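Local coordinates for protein tRNA (guanine(26)-N(2))-dimethyltransferase (Pyrococcus horikoshii, PDB 2DUL) that probably dimethylates N2 of guanine 26 in a number of tRNAs, with S-adenosyl-L-methionine as methyl donor, at residues 319-324 with 353-358. Numbering follows the deposited sequence.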
loop_
_atom_site.group_PDB
_atom_site.type_symbol
_atom_site.label_atom_id
_atom_site.label_comp_id
_atom_site.label_asym_id
_atom_site.label_seq_id
_atom_site.Cartn_x
_atom_site.Cartn_y
_atom_site.Cartn_z
ATOM N N PRO A 319 -3.626 -6.795 15.093
ATOM C CA PRO A 319 -4.645 -5.775 14.829
ATOM C C PRO A 319 -4.694 -4.613 15.821
ATOM O O PRO A 319 -4.851 -4.805 17.028
ATOM C CB PRO A 319 -5.946 -6.576 14.817
ATOM C CG PRO A 319 -5.509 -7.934 14.342
ATOM C CD PRO A 319 -4.226 -8.141 15.125
ATOM N N LEU A 320 -4.552 -3.406 15.284
ATOM C CA LEU A 320 -4.617 -2.171 16.053
ATOM C C LEU A 320 -3.526 -1.942 17.105
ATOM O O LEU A 320 -2.522 -2.659 17.165
ATOM C CB LEU A 320 -6.015 -2.046 16.680
ATOM C CG LEU A 320 -7.145 -2.264 15.658
ATOM C CD1 LEU A 320 -8.508 -2.057 16.312
ATOM C CD2 LEU A 320 -6.962 -1.301 14.478
ATOM N N PHE A 321 -3.723 -0.916 17.926
ATOM C CA PHE A 321 -2.747 -0.559 18.947
ATOM C C PHE A 321 -3.357 0.406 19.947
ATOM O O PHE A 321 -4.511 0.811 19.804
ATOM C CB PHE A 321 -1.527 0.087 18.280
ATOM C CG PHE A 321 -1.850 1.327 17.483
ATOM C CD1 PHE A 321 -1.802 2.587 18.073
ATOM C CD2 PHE A 321 -2.203 1.231 16.135
ATOM C CE1 PHE A 321 -2.100 3.739 17.331
ATOM C CE2 PHE A 321 -2.503 2.371 15.385
ATOM C CZ PHE A 321 -2.450 3.629 15.985
ATOM N N TYR A 322 -2.582 0.764 20.964
ATOM C CA TYR A 322 -3.050 1.693 21.980
ATOM C C TYR A 322 -2.223 2.967 21.880
ATOM O O TYR A 322 -0.997 2.924 21.936
ATOM C CB TYR A 322 -2.909 1.076 23.379
ATOM C CG TYR A 322 -3.723 -0.191 23.564
ATOM C CD1 TYR A 322 -5.107 -0.184 23.386
ATOM C CD2 TYR A 322 -3.108 -1.401 23.881
ATOM C CE1 TYR A 322 -5.858 -1.354 23.514
ATOM C CE2 TYR A 322 -3.852 -2.577 24.012
ATOM C CZ TYR A 322 -5.224 -2.545 23.825
ATOM O OH TYR A 322 -5.964 -3.705 23.939
ATOM N N ASP A 323 -2.900 4.097 21.709
ATOM C CA ASP A 323 -2.221 5.384 21.601
ATOM C C ASP A 323 -2.148 5.989 23.001
ATOM O O ASP A 323 -3.157 6.415 23.552
ATOM C CB ASP A 323 -2.996 6.301 20.656
ATOM C CG ASP A 323 -2.231 7.566 20.314
ATOM O OD1 ASP A 323 -2.060 8.424 21.209
ATOM O OD2 ASP A 323 -1.792 7.691 19.148
ATOM N N THR A 324 -0.948 6.009 23.573
ATOM C CA THR A 324 -0.744 6.530 24.922
ATOM C C THR A 324 -1.284 7.943 25.117
ATOM O O THR A 324 -1.868 8.257 26.153
ATOM C CB THR A 324 0.753 6.520 25.300
ATOM O OG1 THR A 324 1.289 5.203 25.100
ATOM C CG2 THR A 324 0.926 6.900 26.761
ATOM N N THR A 353 5.880 -3.058 20.771
ATOM C CA THR A 353 6.742 -2.311 19.863
ATOM C C THR A 353 6.075 -0.998 19.486
ATOM O O THR A 353 4.890 -0.786 19.754
ATOM C CB THR A 353 6.985 -3.064 18.533
ATOM O OG1 THR A 353 5.769 -3.075 17.769
ATOM C CG2 THR A 353 7.433 -4.494 18.788
ATOM N N ARG A 354 6.850 -0.119 18.864
ATOM C CA ARG A 354 6.322 1.149 18.389
ATOM C C ARG A 354 5.664 0.778 17.062
ATOM O O ARG A 354 5.831 -0.344 16.582
ATOM C CB ARG A 354 7.461 2.143 18.140
ATOM C CG ARG A 354 8.169 2.633 19.394
ATOM C CD ARG A 354 9.479 3.327 19.040
ATOM N NE ARG A 354 10.188 3.817 20.220
ATOM C CZ ARG A 354 9.886 4.939 20.865
ATOM N NH1 ARG A 354 10.585 5.300 21.934
ATOM N NH2 ARG A 354 8.894 5.711 20.435
ATOM N N THR A 355 4.916 1.702 16.471
ATOM C CA THR A 355 4.277 1.431 15.183
ATOM C C THR A 355 4.383 2.636 14.261
ATOM O O THR A 355 4.305 3.778 14.712
ATOM C CB THR A 355 2.784 1.071 15.335
ATOM O OG1 THR A 355 2.171 1.051 14.036
ATOM C CG2 THR A 355 2.061 2.088 16.225
ATOM N N HIS A 356 4.553 2.372 12.970
ATOM C CA HIS A 356 4.670 3.432 11.975
ATOM C C HIS A 356 3.341 4.172 11.790
ATOM O O HIS A 356 3.304 5.242 11.183
ATOM C CB HIS A 356 5.099 2.837 10.635
ATOM C CG HIS A 356 4.001 2.104 9.928
ATOM N ND1 HIS A 356 3.226 2.688 8.949
ATOM C CD2 HIS A 356 3.512 0.851 10.097
ATOM C CE1 HIS A 356 2.308 1.827 8.545
ATOM N NE2 HIS A 356 2.460 0.705 9.227
ATOM N N PHE A 357 2.254 3.605 12.309
ATOM C CA PHE A 357 0.937 4.226 12.167
ATOM C C PHE A 357 0.758 5.498 12.994
ATOM O O PHE A 357 -0.039 6.368 12.642
ATOM C CB PHE A 357 -0.170 3.230 12.537
ATOM C CG PHE A 357 -0.408 2.161 11.499
ATOM C CD1 PHE A 357 -0.786 2.500 10.200
ATOM C CD2 PHE A 357 -0.272 0.814 11.826
ATOM C CE1 PHE A 357 -1.028 1.514 9.244
ATOM C CE2 PHE A 357 -0.513 -0.183 10.877
ATOM C CZ PHE A 357 -0.891 0.168 9.584
ATOM N N SER A 358 1.498 5.602 14.092
ATOM C CA SER A 358 1.412 6.765 14.973
ATOM C C SER A 358 2.651 6.846 15.855
ATOM O O SER A 358 3.166 5.824 16.303
ATOM C CB SER A 358 0.165 6.671 15.852
ATOM O OG SER A 358 0.170 7.674 16.850
HETATM O O HOH W 1 -2.594 8.217 16.714
#
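The Phe321 ring packs against three residues of the turn made by Thr355 to Ser358, and the apolar contacts across the segments are all its own. CB leaves the backbone toward 353-358, and chi1 of 59° sets CG between the backbone N and carbonyl carbon, a turn that carries the ring across to Thr355, Phe357 and Ser358. At this root of the ring CG meets CG2 of Thr355; that methyl lies over one face as a CH-pi partner, 13° off the ring normal and 4.3 Å from the centroid. Farther out the two sides of the ring go to different partners: CE2 packs against CB of Phe357 at 3.8 Å, whereas CE1 approaches CB of Ser358 at 4.0 Å. CZ, at the tip, sits near both of these CB atoms. Cutting Phe321 back to an alanine removes the ring, and would probably open a gap beside the Thr355 methyl and the CB atoms of Phe357 and Ser358. The segments run through the outer strands, 322-323 and 352-355, of a small three-stranded antiparallel sheet whose middle strand is 361-364, and into the loops beside them, so side chains rather than paired backbones join them here; Phe321 itself lies just before its strand. Thr355 to Ser358 form a type I beta turn, begun by an ST turn in which the Phe357 N-H points almost straight (169°) at OG1 of Thr355; that hydroxyl also hydrogen-bonds to Glu315. Helix 192-209 adjoins the same packing, with Glu194 touching both phenylalanines. Beyond the ring lies a polar link: a water donates to OD2 of Asp323 at 2.6 Å and accepts from OG of Ser358 at 2.8 Å. Asp323 is the N-cap of helix 324-331, its OD1 taking the backbone N-H of Ala326.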